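Local atomic coordinates of protein disulfide isomerase (Pseudomonas aeruginosa, PDB entry 4N30), a protein that probably catalyses thiol-disulfide exchange in the bacterial envelope as a thioredoxin-fold oxidoreductase of the DsbA type. Residues R176-T181 / T185-D190; R75-V80 / V86-R91; D126-Q131 / G137-G142; D63-F68 / G99-H104. One frame throughout, in Å; residues are numbered along the deposited sequence. Where two conformers were deposited one is given.

Interaction 1. Residues R176-T181 / T185-D190; sequences RSKGIT and TLVIRD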
loop_
_atom_site.group_PDB
_atom_site.type_symbol
_atom_site.label_atom_id
_atom_site.label_comp_id
_atom_site.label_asym_id
_atom_site.label_seq_id
_atom_site.Cartn_x
_atom_site.Cartn_y
_atom_site.Cartn_z
ATOM N N ARG A 176 -8.199 4.655 -10.879
ATOM C CA ARG A 176 -9.421 4.788 -11.653
ATOM C C ARG A 176 -9.093 4.857 -13.128
ATOM O O ARG A 176 -9.848 4.240 -13.929
ATOM C CB ARG A 176 -10.251 5.993 -11.156
ATOM C CG ARG A 176 -10.814 5.701 -9.727
ATOM C CD ARG A 176 -11.939 6.643 -9.311
ATOM N NE ARG A 176 -11.361 7.976 -9.186
ATOM C CZ ARG A 176 -11.551 8.856 -8.191
ATOM N NH1 ARG A 176 -12.375 8.561 -7.142
ATOM N NH2 ARG A 176 -10.885 10.009 -8.283
ATOM N N SER A 177 -8.017 5.478 -13.512
ATOM C CA SER A 177 -7.582 5.548 -14.947
ATOM C C SER A 177 -7.310 4.172 -15.448
ATOM O O SER A 177 -7.391 3.890 -16.686
ATOM C CB SER A 177 -6.332 6.438 -15.120
ATOM O OG SER A 177 -5.105 5.809 -14.839
ATOM N N LYS A 178 -6.918 3.229 -14.589
ATOM C CA LYS A 178 -6.576 1.836 -14.979
ATOM C C LYS A 178 -7.814 0.998 -14.783
ATOM O O LYS A 178 -7.756 -0.216 -14.998
ATOM C CB LYS A 178 -5.454 1.295 -14.091
ATOM C CG LYS A 178 -4.087 1.889 -14.393
ATOM C CD LYS A 178 -3.108 1.189 -13.461
ATOM C CE LYS A 178 -1.738 1.827 -13.432
ATOM N NZ LYS A 178 -0.926 1.002 -14.361
ATOM N N GLY A 179 -8.951 1.544 -14.407
ATOM C CA GLY A 179 -10.144 0.707 -14.263
ATOM C C GLY A 179 -10.153 -0.146 -12.996
ATOM O O GLY A 179 -10.965 -1.105 -12.892
ATOM N N ILE A 180 -9.384 0.205 -12.004
ATOM C CA ILE A 180 -9.316 -0.556 -10.736
ATOM C C ILE A 180 -10.456 -0.107 -9.820
ATOM O O ILE A 180 -10.691 1.134 -9.659
ATOM C CB ILE A 180 -7.967 -0.259 -10.043
ATOM C CG1 ILE A 180 -6.863 -0.841 -10.894
ATOM C CG2 ILE A 180 -7.867 -0.979 -8.699
ATOM C CD1 ILE A 180 -5.425 -0.621 -10.366
ATOM N N THR A 181 -11.255 -0.997 -9.316
ATOM C CA THR A 181 -12.428 -0.637 -8.526
ATOM C C THR A 181 -12.437 -1.272 -7.158
ATOM O O THR A 181 -13.329 -0.926 -6.368
ATOM C CB THR A 181 -13.731 -1.038 -9.268
ATOM O OG1 THR A 181 -13.964 -2.416 -9.128
ATOM C CG2 THR A 181 -13.781 -0.648 -10.740
ATOM N N THR A 185 -5.945 -4.814 -5.281
ATOM C CA THR A 185 -5.653 -5.108 -6.718
ATOM C C THR A 185 -4.164 -4.863 -6.866
ATOM O O THR A 185 -3.605 -3.907 -6.288
ATOM C CB THR A 185 -6.403 -4.175 -7.640
ATOM O OG1 THR A 185 -7.791 -4.516 -7.576
ATOM C CG2 THR A 185 -5.965 -4.350 -9.123
ATOM N N LEU A 186 -3.487 -5.771 -7.546
ATOM C CA LEU A 186 -2.028 -5.661 -7.798
ATOM C C LEU A 186 -1.726 -5.189 -9.185
ATOM O O LEU A 186 -2.368 -5.679 -10.097
ATOM C CB LEU A 186 -1.351 -7.003 -7.530
ATOM C CG LEU A 186 -1.732 -7.674 -6.230
ATOM C CD1 LEU A 186 -0.876 -8.976 -6.083
ATOM C CD2 LEU A 186 -1.508 -6.750 -5.017
ATOM N N VAL A 187 -0.749 -4.328 -9.291
ATOM C CA VAL A 187 -0.131 -4.043 -10.609
ATOM C C VAL A 187 1.327 -4.468 -10.409
ATOM O O VAL A 187 2.033 -3.786 -9.660
ATOM C CB VAL A 187 -0.285 -2.581 -11.041
ATOM C CG1 VAL A 187 0.533 -2.378 -12.357
ATOM C CG2 VAL A 187 -1.735 -2.217 -11.277
ATOM N N ILE A 188 1.749 -5.523 -11.122
ATOM C CA ILE A 188 3.128 -6.007 -10.955
ATOM C C ILE A 188 3.903 -5.476 -12.148
ATOM O O ILE A 188 3.540 -5.740 -13.271
ATOM C CB ILE A 188 3.189 -7.523 -10.911
ATOM C CG1 ILE A 188 2.256 -8.086 -9.820
ATOM C CG2 ILE A 188 4.670 -7.958 -10.755
ATOM C CD1 ILE A 188 2.280 -9.604 -9.662
ATOM N N ARG A 189 4.946 -4.680 -11.887
ATOM C CA ARG A 189 5.755 -4.047 -12.922
ATOM C C ARG A 189 7.105 -4.765 -12.952
ATOM O O ARG A 189 7.770 -4.978 -11.926
ATOM C CB ARG A 189 5.894 -2.599 -12.591
ATOM C CG ARG A 189 6.771 -1.878 -13.658
ATOM C CD ARG A 189 6.665 -0.389 -13.602
ATOM N NE ARG A 189 5.247 -0.003 -13.576
ATOM C CZ ARG A 189 4.373 -0.006 -14.582
ATOM N NH1 ARG A 189 4.727 -0.348 -15.822
ATOM N NH2 ARG A 189 3.100 0.381 -14.336
ATOM N N ASP A 190 7.616 -5.022 -14.171
ATOM C CA ASP A 190 9.016 -5.406 -14.364
ATOM C C ASP A 190 9.857 -4.140 -14.600
ATOM O O ASP A 190 9.622 -3.397 -15.533
ATOM C CB ASP A 190 9.047 -6.306 -15.630
ATOM C CG ASP A 190 10.386 -6.888 -15.910
ATOM O OD1 ASP A 190 11.424 -6.227 -15.561
ATOM O OD2 ASP A 190 10.475 -8.010 -16.381
HETATM O O HOH W 1 -9.989 -3.685 -9.102
#
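Ile180 and Thr185 form the apolar centre of this contact, where the chain leaving helix 162-177 turns back to begin strand 185-190. Ile180 CG2 lies 3.7 Å from Thr185 CB. The longer branch, with CG1 anti to the carbonyl carbon (chi1 -67°), extends past the Thr185 methyl to bring CD1 to 4.1 Å from Val187 CG2. Ile180 thus bridges two residues on the same face of the strand.

Polar linkage is indirect. No hydrogen bond runs straight between the segments, but one water accepts from Thr181 N at 3.0 Å and donates to Thr185 OG1 at 2.8 Å. The same hydroxyl bonds Ala182 O, tying the start of the strand to the intervening loop.

Two like charges meet farther along the strand. Lys178 NZ reaches 4.1 Å from Arg189 NH2, coming at the edge of the guanidinium near its plane, and the two side chains run roughly perpendicular. A bend at chi3 (-49°) turns the Arg189 guanidinium back toward Lys178. These like charges probably disfavour a closer approach; Arg189 NH1 also has a weak bond to Gly194 O.

The turn itself is a Schellman motif: Gly179, at positive phi (76°), ends the helix, and its N bonds Arg176 O at 2.9 Å.

Strand 185-190 runs between strands 56-62 and 196-200, antiparallel to both. Ile180 also packs on Tyr61 and Lys198 from these neighbours, while the other face of the strand, through Leu186 and Ile188, rests on Leu208 of helix 205-216.

Interaction 2. Residues R75-V80 / V86-R91; sequences RLKRWV and VNLVWR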
loop_
_atom_site.group_PDB
_atom_site.type_symbol
_atom_site.label_atom_id
_atom_site.label_comp_id
_atom_site.label_asym_id
_atom_site.label_seq_id
_atom_site.Cartn_x
_atom_site.Cartn_y
_atom_site.Cartn_z
ATOM N N ARG A 75 0.596 -11.260 4.548
ATOM C CA ARG A 75 0.953 -12.516 3.845
ATOM C C ARG A 75 1.781 -12.104 2.618
ATOM O O ARG A 75 2.818 -12.749 2.313
ATOM C CB ARG A 75 -0.269 -13.308 3.398
ATOM C CG ARG A 75 -1.136 -13.742 4.553
ATOM C CD ARG A 75 -2.326 -14.494 4.056
ATOM N NE ARG A 75 -3.063 -14.993 5.177
ATOM C CZ ARG A 75 -4.148 -15.733 5.038
ATOM N NH1 ARG A 75 -4.580 -16.085 3.813
ATOM N NH2 ARG A 75 -4.779 -16.125 6.125
ATOM N N LEU A 76 1.424 -11.018 1.959
ATOM C CA LEU A 76 2.191 -10.563 0.856
ATOM C C LEU A 76 3.583 -10.053 1.255
ATOM O O LEU A 76 4.591 -10.325 0.565
ATOM C CB LEU A 76 1.418 -9.448 0.164
ATOM C CG LEU A 76 2.011 -8.885 -1.105
ATOM C CD1 LEU A 76 2.082 -9.964 -2.179
ATOM C CD2 LEU A 76 1.040 -7.791 -1.636
ATOM N N LYS A 77 3.704 -9.362 2.394
ATOM C CA LYS A 77 5.003 -8.938 2.888
ATOM C C LYS A 77 5.891 -10.206 3.186
ATOM O O LYS A 77 7.084 -10.153 2.872
ATOM C CB LYS A 77 4.810 -8.122 4.139
ATOM C CG LYS A 77 4.188 -6.723 3.873
ATOM C CD LYS A 77 3.820 -5.967 5.163
ATOM C CE LYS A 77 5.071 -5.580 5.865
ATOM N NZ LYS A 77 4.771 -5.158 7.252
ATOM N N ARG A 78 5.309 -11.257 3.743
ATOM C CA ARG A 78 6.051 -12.516 3.968
ATOM C C ARG A 78 6.609 -13.023 2.648
ATOM O O ARG A 78 7.805 -13.417 2.512
ATOM C CB ARG A 78 5.069 -13.511 4.585
ATOM C CG ARG A 78 5.778 -14.632 5.325
ATOM C CD ARG A 78 4.903 -15.545 6.180
ATOM N NE ARG A 78 4.875 -16.863 5.546
ATOM C CZ ARG A 78 5.886 -17.345 4.835
ATOM N NH1 ARG A 78 7.001 -16.643 4.749
ATOM N NH2 ARG A 78 5.801 -18.527 4.234
ATOM N N TRP A 79 5.748 -13.047 1.644
ATOM C CA TRP A 79 6.172 -13.547 0.359
ATOM C C TRP A 79 7.333 -12.704 -0.157
ATOM O O TRP A 79 8.334 -13.241 -0.717
ATOM C CB TRP A 79 4.969 -13.676 -0.599
ATOM C CG TRP A 79 5.328 -14.367 -1.876
ATOM C CD1 TRP A 79 5.115 -15.732 -2.126
ATOM C CD2 TRP A 79 5.799 -13.809 -3.124
ATOM N NE1 TRP A 79 5.491 -15.975 -3.425
ATOM C CE2 TRP A 79 5.941 -14.895 -4.057
ATOM C CE3 TRP A 79 6.197 -12.539 -3.527
ATOM C CZ2 TRP A 79 6.408 -14.745 -5.336
ATOM C CZ3 TRP A 79 6.663 -12.360 -4.829
ATOM C CH2 TRP A 79 6.791 -13.434 -5.712
ATOM N N VAL A 80 7.266 -11.396 -0.032
ATOM C CA VAL A 80 8.343 -10.549 -0.500
ATOM C C VAL A 80 9.620 -10.809 0.301
ATOM O O VAL A 80 10.717 -10.859 -0.285
ATOM C CB VAL A 80 7.852 -9.078 -0.396
ATOM C CG1 VAL A 80 9.066 -8.156 -0.404
ATOM C CG2 VAL A 80 6.881 -8.731 -1.513
ATOM N N VAL A 86 11.739 -9.246 -5.667
ATOM C CA VAL A 86 10.422 -8.569 -5.777
ATOM C C VAL A 86 10.260 -7.642 -4.593
ATOM O O VAL A 86 10.631 -8.046 -3.448
ATOM C CB VAL A 86 9.294 -9.618 -5.788
ATOM C CG1 VAL A 86 7.947 -8.918 -6.060
ATOM C CG2 VAL A 86 9.558 -10.694 -6.846
ATOM N N ASN A 87 9.807 -6.432 -4.846
ATOM C CA ASN A 87 9.473 -5.535 -3.721
ATOM C C ASN A 87 8.012 -5.182 -3.815
ATOM O O ASN A 87 7.275 -5.674 -4.676
ATOM C CB ASN A 87 10.459 -4.345 -3.678
ATOM C CG ASN A 87 10.298 -3.431 -4.837
ATOM O OD1 ASN A 87 9.298 -3.336 -5.504
ATOM N ND2 ASN A 87 11.380 -2.675 -5.084
ATOM N N LEU A 88 7.571 -4.426 -2.821
ATOM C CA LEU A 88 6.135 -4.125 -2.619
ATOM C C LEU A 88 5.973 -2.650 -2.401
ATOM O O LEU A 88 6.724 -2.060 -1.573
ATOM C CB LEU A 88 5.653 -4.916 -1.333
ATOM C CG LEU A 88 4.283 -4.530 -0.808
ATOM C CD1 LEU A 88 3.165 -4.922 -1.798
ATOM C CD2 LEU A 88 4.001 -5.302 0.463
ATOM N N VAL A 89 5.075 -2.001 -3.137
ATOM C CA VAL A 89 4.755 -0.607 -2.902
ATOM C C VAL A 89 3.321 -0.441 -2.595
ATOM O O VAL A 89 2.445 -0.972 -3.365
ATOM C CB VAL A 89 5.174 0.279 -4.119
ATOM C CG1 VAL A 89 4.710 1.702 -3.894
ATOM C CG2 VAL A 89 6.708 0.202 -4.313
ATOM N N TRP A 90 2.967 0.140 -1.442
ATOM C CA TRP A 90 1.571 0.351 -1.102
ATOM C C TRP A 90 1.045 1.477 -1.971
ATOM O O TRP A 90 1.681 2.572 -1.940
ATOM C CB TRP A 90 1.470 0.759 0.365
ATOM C CG TRP A 90 0.068 1.109 0.854
ATOM C CD1 TRP A 90 -0.600 2.307 0.734
ATOM C CD2 TRP A 90 -0.858 0.228 1.540
ATOM N NE1 TRP A 90 -1.801 2.242 1.333
ATOM C CE2 TRP A 90 -2.005 1.012 1.853
ATOM C CE3 TRP A 90 -0.755 -1.101 1.989
ATOM C CZ2 TRP A 90 -3.085 0.487 2.561
ATOM C CZ3 TRP A 90 -1.823 -1.601 2.729
ATOM C CH2 TRP A 90 -2.961 -0.797 2.995
ATOM N N ARG A 91 -0.088 1.320 -2.611
ATOM C CA ARG A 91 -0.753 2.399 -3.323
ATOM C C ARG A 91 -2.111 2.587 -2.713
ATOM O O ARG A 91 -2.856 1.654 -2.436
ATOM C CB ARG A 91 -0.887 2.020 -4.816
ATOM C CG ARG A 91 0.427 1.644 -5.524
ATOM C CD ARG A 91 1.503 2.695 -5.451
ATOM N NE ARG A 91 1.055 3.708 -6.313
ATOM C CZ ARG A 91 1.232 3.745 -7.646
ATOM N NH1 ARG A 91 1.851 2.774 -8.310
ATOM N NH2 ARG A 91 0.708 4.766 -8.322
#
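With chi1 at 169°, Leu88 swings its CG away from its own backbone N, and chi2 of 67° spreads its methyls over two residues of the helix, Leu76 and Lys77. Leu88 CD1 meets Leu76 CD2 at 3.6 Å. Leu88 CD2 meets Lys77 CG at 3.7 Å. Leu76 takes the same conformation, so the two leucines meet branch to branch. Lys77 offers only the root of its chain, set across Leu88; its ammonium group turns off to a cation-pi contact with Tyr49.

Helix 67-81 is the crossover of a beta-alpha-beta unit that links the parallel neighbouring strands 56-62 and 86-92 of the thioredoxin fold. The short helix and strand segments approach to 8.4 Å between axes, with their directions 149° apart, as expected when the chain returns from the helix into the second strand.

Near that return, Val80 fits against the strand with both branches: CG2 lies 4.0 Å from Leu88 CB, while CG1 sits 3.4 Å from Val86 O. Trp79 closes the end of the contact with the benzo part of its indole. Its CZ3 is 3.9 Å from Val86 CG1, which comes in the ring plane at the edge, and Val86 CG2 lies equally near CZ3. The same indole stacks with His83 and, like Leu76, touches Leu208 of helix 205-216.

Interaction 3. Residues D126-Q131 / G137-G142; sequences DAIFAQ and GGLPGG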
loop_
_atom_site.group_PDB
_atom_site.type_symbol
_atom_site.label_atom_id
_atom_site.label_comp_id
_atom_site.label_asym_id
_atom_site.label_seq_id
_atom_site.Cartn_x
_atom_site.Cartn_y
_atom_site.Cartn_z
ATOM N N ASP A 126 0.189 -1.694 9.967
ATOM C CA ASP A 126 -0.163 -2.785 10.895
ATOM C C ASP A 126 -0.997 -2.295 12.041
ATOM O O ASP A 126 -1.993 -2.925 12.466
ATOM C CB ASP A 126 1.110 -3.461 11.470
ATOM C CG ASP A 126 1.862 -4.293 10.450
ATOM O OD1 ASP A 126 1.283 -4.629 9.439
ATOM O OD2 ASP A 126 3.095 -4.517 10.719
ATOM N N ALA A 127 -0.580 -1.183 12.616
ATOM C CA ALA A 127 -1.313 -0.690 13.790
ATOM C C ALA A 127 -2.743 -0.346 13.417
ATOM O O ALA A 127 -3.673 -0.612 14.206
ATOM C CB ALA A 127 -0.602 0.565 14.336
ATOM N N ILE A 128 -2.976 0.271 12.270
ATOM C CA ILE A 128 -4.324 0.661 11.827
ATOM C C ILE A 128 -5.114 -0.582 11.540
ATOM O O ILE A 128 -6.302 -0.713 11.976
ATOM C CB ILE A 128 -4.300 1.648 10.645
ATOM C CG1 ILE A 128 -3.739 2.951 11.137
ATOM C CG2 ILE A 128 -5.729 1.793 10.070
ATOM C CD1 ILE A 128 -3.416 3.896 9.969
ATOM N N PHE A 129 -4.520 -1.575 10.883
ATOM C CA PHE A 129 -5.299 -2.806 10.644
ATOM C C PHE A 129 -5.652 -3.486 11.987
ATOM O O PHE A 129 -6.733 -4.084 12.084
ATOM C CB PHE A 129 -4.472 -3.815 9.767
ATOM C CG PHE A 129 -4.588 -3.600 8.291
ATOM C CD1 PHE A 129 -5.814 -3.397 7.683
ATOM C CD2 PHE A 129 -3.456 -3.680 7.488
ATOM C CE1 PHE A 129 -5.926 -3.212 6.300
ATOM C CE2 PHE A 129 -3.558 -3.505 6.098
ATOM C CZ PHE A 129 -4.814 -3.258 5.533
ATOM N N ALA A 130 -4.794 -3.394 12.972
ATOM C CA ALA A 130 -5.117 -4.017 14.297
ATOM C C ALA A 130 -6.107 -3.198 15.047
ATOM O O ALA A 130 -6.953 -3.802 15.720
ATOM C CB ALA A 130 -3.823 -4.093 15.133
ATOM N N GLN A 131 -6.086 -1.898 14.984
ATOM C CA GLN A 131 -6.864 -1.048 15.875
ATOM C C GLN A 131 -8.204 -0.614 15.316
ATOM O O GLN A 131 -9.075 -0.288 16.104
ATOM C CB GLN A 131 -5.999 0.176 16.271
ATOM C CG GLN A 131 -4.799 -0.235 17.159
ATOM C CD GLN A 131 -3.958 0.922 17.486
ATOM O OE1 GLN A 131 -4.426 2.046 17.636
ATOM N NE2 GLN A 131 -2.669 0.625 17.595
ATOM N N GLY A 137 -15.955 1.446 10.062
ATOM C CA GLY A 137 -16.043 1.833 11.494
ATOM C C GLY A 137 -14.847 2.618 11.956
ATOM O O GLY A 137 -14.984 3.497 12.860
ATOM N N GLY A 138 -13.652 2.419 11.379
ATOM C CA GLY A 138 -12.506 3.286 11.685
ATOM C C GLY A 138 -11.917 3.051 13.070
ATOM O O GLY A 138 -12.309 2.176 13.891
ATOM N N LEU A 139 -10.915 3.883 13.353
ATOM C CA LEU A 139 -10.223 3.886 14.657
ATOM C C LEU A 139 -11.178 4.511 15.682
ATOM O O LEU A 139 -11.885 5.495 15.386
ATOM C CB LEU A 139 -8.965 4.735 14.563
ATOM C CG LEU A 139 -7.915 4.201 13.588
ATOM C CD1 LEU A 139 -6.893 5.275 13.206
ATOM C CD2 LEU A 139 -7.211 3.036 14.244
ATOM N N PRO A 140 -11.175 4.081 16.915
ATOM C CA PRO A 140 -11.987 4.740 17.967
ATOM C C PRO A 140 -11.577 6.185 18.107
ATOM O O PRO A 140 -10.387 6.519 18.254
ATOM C CB PRO A 140 -11.571 3.933 19.194
ATOM C CG PRO A 140 -11.344 2.555 18.683
ATOM C CD PRO A 140 -10.462 2.916 17.428
ATOM N N GLY A 141 -12.528 7.115 18.008
ATOM C CA GLY A 141 -12.258 8.522 18.082
ATOM C C GLY A 141 -11.380 9.025 16.931
ATOM O O GLY A 141 -10.744 10.088 17.010
ATOM N N GLY A 142 -11.186 8.214 15.895
ATOM C CA GLY A 142 -10.219 8.571 14.845
ATOM C C GLY A 142 -8.754 8.500 15.319
ATOM O O GLY A 142 -7.810 8.957 14.575
#
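Leu139 reaches from the loop to the end of helix 99-131 and packs against Gln131 and Ile128. This is the close-fitting part of the contact. Leu139 CD2 lies 3.7 Å from Gln131 CB and 3.9 Å from Gln131 C, so one methyl sits against the base of the side chain and the carbonyl carbon of the last helical residue. The other methyl, CD1, points to Ile128, although the nearest approach, to Ile128 CG1, is a looser 4.4 Å. With CG anti to the carbonyl carbon (chi1 -64°), the Leu139 isobutyl group is directed inward, and it also touches Gln105 and Leu108 of the same helix.

The outer side is thinner. Pro140 is exposed and meets the helix through its ring CD alone, 3.7 Å from Gln131 O. No direct hydrogen bond joins the segments. Gln131 instead runs out in an extended chain past its CG, and its OE1 accepts from Asp145 N farther along the loop. The loop is held in its own bend by Gly142 N to Leu139 O (2.9 Å). Gly138, Gly141 and Gly142 all have positive phi, which favours glycine.

This loop leads from helix 99-131 to helix 151-160, two helices also tied by the Cys111-Cys157 disulfide, in what appears to be the helical insertion typical of DsbA. Ile128 packs on Gln105 and Val109 from an earlier part of the 99-131 range, and Leu144 covers Ile128 and Gln131.

Interaction 4. Residues D63-F68 / G99-H104; sequences DLECPF and GEAARH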
loop_
_atom_site.group_PDB
_atom_site.type_symbol
_atom_site.label_atom_id
_atom_site.label_comp_id
_atom_site.label_asym_id
_atom_site.label_seq_id
_atom_site.Cartn_x
_atom_site.Cartn_y
_atom_site.Cartn_z
ATOM N N ASP A 63 -6.763 -0.525 0.907
ATOM C CA ASP A 63 -7.687 0.324 1.724
ATOM C C ASP A 63 -7.602 -0.237 3.156
ATOM O O ASP A 63 -7.695 -1.460 3.371
ATOM C CB ASP A 63 -9.088 0.085 1.085
ATOM C CG ASP A 63 -10.259 0.555 1.934
ATOM O OD1 ASP A 63 -10.155 0.881 3.098
ATOM O OD2 ASP A 63 -11.387 0.593 1.298
ATOM N N LEU A 64 -7.314 0.663 4.112
ATOM C CA LEU A 64 -7.026 0.254 5.483
ATOM C C LEU A 64 -8.319 -0.172 6.225
ATOM O O LEU A 64 -8.149 -0.740 7.328
ATOM C CB LEU A 64 -6.323 1.426 6.178
ATOM C CG LEU A 64 -4.845 1.481 5.741
ATOM C CD1 LEU A 64 -4.270 2.900 5.962
ATOM C CD2 LEU A 64 -3.970 0.433 6.454
ATOM N N GLU A 65 -9.484 0.008 5.663
ATOM C CA GLU A 65 -10.757 -0.535 6.135
ATOM C C GLU A 65 -11.113 -1.836 5.486
ATOM O O GLU A 65 -12.161 -2.411 5.880
ATOM C CB GLU A 65 -11.876 0.511 5.969
ATOM C CG GLU A 65 -11.729 1.732 6.889
ATOM C CD GLU A 65 -11.808 1.308 8.327
ATOM O OE1 GLU A 65 -10.797 1.084 8.946
ATOM O OE2 GLU A 65 -12.947 1.130 8.830
ATOM N N CYS A 66 -10.378 -2.295 4.507
ATOM C CA CYS A 66 -10.822 -3.468 3.707
ATOM C C CYS A 66 -10.343 -4.743 4.342
ATOM O O CYS A 66 -9.175 -4.963 4.685
ATOM C CB CYS A 66 -10.194 -3.296 2.308
ATOM S SG CYS A 66 -10.319 -4.835 1.334
ATOM N N PRO A 67 -11.324 -5.643 4.604
ATOM C CA PRO A 67 -10.975 -6.892 5.322
ATOM C C PRO A 67 -10.084 -7.782 4.498
ATOM O O PRO A 67 -9.375 -8.617 5.108
ATOM C CB PRO A 67 -12.393 -7.524 5.571
ATOM C CG PRO A 67 -13.232 -6.995 4.472
ATOM C CD PRO A 67 -12.754 -5.552 4.243
ATOM N N PHE A 68 -10.185 -7.690 3.201
ATOM C CA PHE A 68 -9.254 -8.465 2.343
ATOM C C PHE A 68 -7.829 -7.956 2.456
ATOM O O PHE A 68 -6.873 -8.717 2.602
ATOM C CB PHE A 68 -9.774 -8.423 0.880
ATOM C CG PHE A 68 -11.146 -9.000 0.674
ATOM C CD1 PHE A 68 -11.357 -10.408 0.722
ATOM C CD2 PHE A 68 -12.208 -8.138 0.345
ATOM C CE1 PHE A 68 -12.682 -10.906 0.484
ATOM C CE2 PHE A 68 -13.484 -8.648 0.050
ATOM C CZ PHE A 68 -13.719 -10.001 0.120
ATOM N N GLY A 99 -15.796 5.166 3.394
ATOM C CA GLY A 99 -16.031 6.543 3.867
ATOM C C GLY A 99 -14.801 7.238 4.456
ATOM O O GLY A 99 -13.640 6.988 4.059
ATOM N N GLU A 100 -15.089 8.080 5.409
ATOM C CA GLU A 100 -14.088 8.925 5.987
ATOM C C GLU A 100 -12.973 8.133 6.643
ATOM O O GLU A 100 -11.808 8.560 6.595
ATOM C CB GLU A 100 -14.775 9.925 6.977
ATOM C CG GLU A 100 -13.803 10.945 7.626
ATOM C CD GLU A 100 -13.037 11.809 6.595
ATOM O OE1 GLU A 100 -13.364 11.907 5.417
ATOM O OE2 GLU A 100 -11.943 12.362 6.928
ATOM N N ALA A 101 -13.258 7.071 7.321
ATOM C CA ALA A 101 -12.264 6.314 8.045
ATOM C C ALA A 101 -11.134 5.894 7.147
ATOM O O ALA A 101 -9.970 6.030 7.508
ATOM C CB ALA A 101 -12.861 5.078 8.663
ATOM N N ALA A 102 -11.437 5.379 5.944
ATOM C CA ALA A 102 -10.367 4.887 5.078
ATOM C C ALA A 102 -9.491 6.035 4.582
ATOM O O ALA A 102 -8.280 5.910 4.400
ATOM C CB ALA A 102 -10.962 4.049 3.946
ATOM N N ARG A 103 -10.141 7.186 4.288
ATOM C CA ARG A 103 -9.340 8.381 3.831
ATOM C C ARG A 103 -8.448 8.918 4.970
ATOM O O ARG A 103 -7.272 9.223 4.731
ATOM C CB ARG A 103 -10.298 9.478 3.338
ATOM C CG ARG A 103 -11.169 8.999 2.197
ATOM C CD ARG A 103 -11.985 10.091 1.558
ATOM N NE ARG A 103 -12.931 10.726 2.477
ATOM C CZ ARG A 103 -14.248 10.489 2.515
ATOM N NH1 ARG A 103 -14.861 9.563 1.743
ATOM N NH2 ARG A 103 -14.974 11.239 3.358
ATOM N N HIS A 104 -9.033 9.066 6.163
ATOM C CA HIS A 104 -8.243 9.598 7.286
ATOM C C HIS A 104 -7.101 8.624 7.574
ATOM O O HIS A 104 -5.986 9.099 7.868
ATOM C CB HIS A 104 -9.229 9.537 8.493
ATOM C CG HIS A 104 -8.591 9.883 9.806
ATOM N ND1 HIS A 104 -7.893 11.068 10.001
ATOM C CD2 HIS A 104 -8.531 9.138 10.929
ATOM C CE1 HIS A 104 -7.459 11.052 11.284
ATOM N NE2 HIS A 104 -7.826 9.875 11.856
HETATM O O HOH W 2 -7.196 3.439 3.483
#
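The methyl of Ala102 faces two acidic side chains of the turn, Asp63 and Glu65, which meet it side by side, with Asp63 OD1 at 3.4 Å and Glu65 CG at 3.8 Å from Ala102 CB. Glu65 turns at chi2 (-62°), laying its methylene part along the backbone at Ala101 and Ala102, where CG faces Ala102 N, and placing CD 3.9 Å from Ala101 CB. Across the contact the acids thus present carbon and oxygen to small alanine methyls, and the short side chains let the two backbones come close.

Both carboxylates have backbone partners. The Asp63 OD1 that touches the methyl also accepts from Glu65 N at 2.8 Å, an Asx turn in which the donor approaches the anti side of the oxygen, 30° out of the carboxylate plane, and Asp63 OD2 accepts from Leu95 N. Glu65 is buried, but its oxygens are well supplied: OE1 bonds Ser132 OG, and OE2 receives Gly136 N and Gly138 N.

Residues 63-66 make a type I turn leading into helix 67-81, where Cys66 is the N-cap and its SG caps a backbone N just beyond 63-68. This is the place of the CxxC motif in thioredoxin-fold proteins, so Cys66 is probably the first of the redox cysteines; its side chain touches Thr183.

A water bridges the segments beside Ala102, accepting from Leu64 N at 2.8 Å and donating to Ala102 O at 2.8 Å.

Along the chain, interaction 2 falls between the two segments of interaction 4; interaction 3 follows, and interaction 1 comes last. Interactions 3 and 4 are neighbours, centres about 9 Å apart, sharing helix 99-131 and joined by Glu65 to Gly138 and His104 to Gly142. Interaction 2 shares helix 67-81 with interaction 4, and Trp90 packs against Leu64 and Phe129, tying the sheet to the helical part. Interactions 1 and 2 reach the same mixed sheet, centres about 15 Å apart, whereas 1 and 3, centres about 26 Å apart, lie on opposite sides of the chain's centre. Together they span a thioredoxin sheet and its helical insertion, with the probable redox helix start at interaction 4.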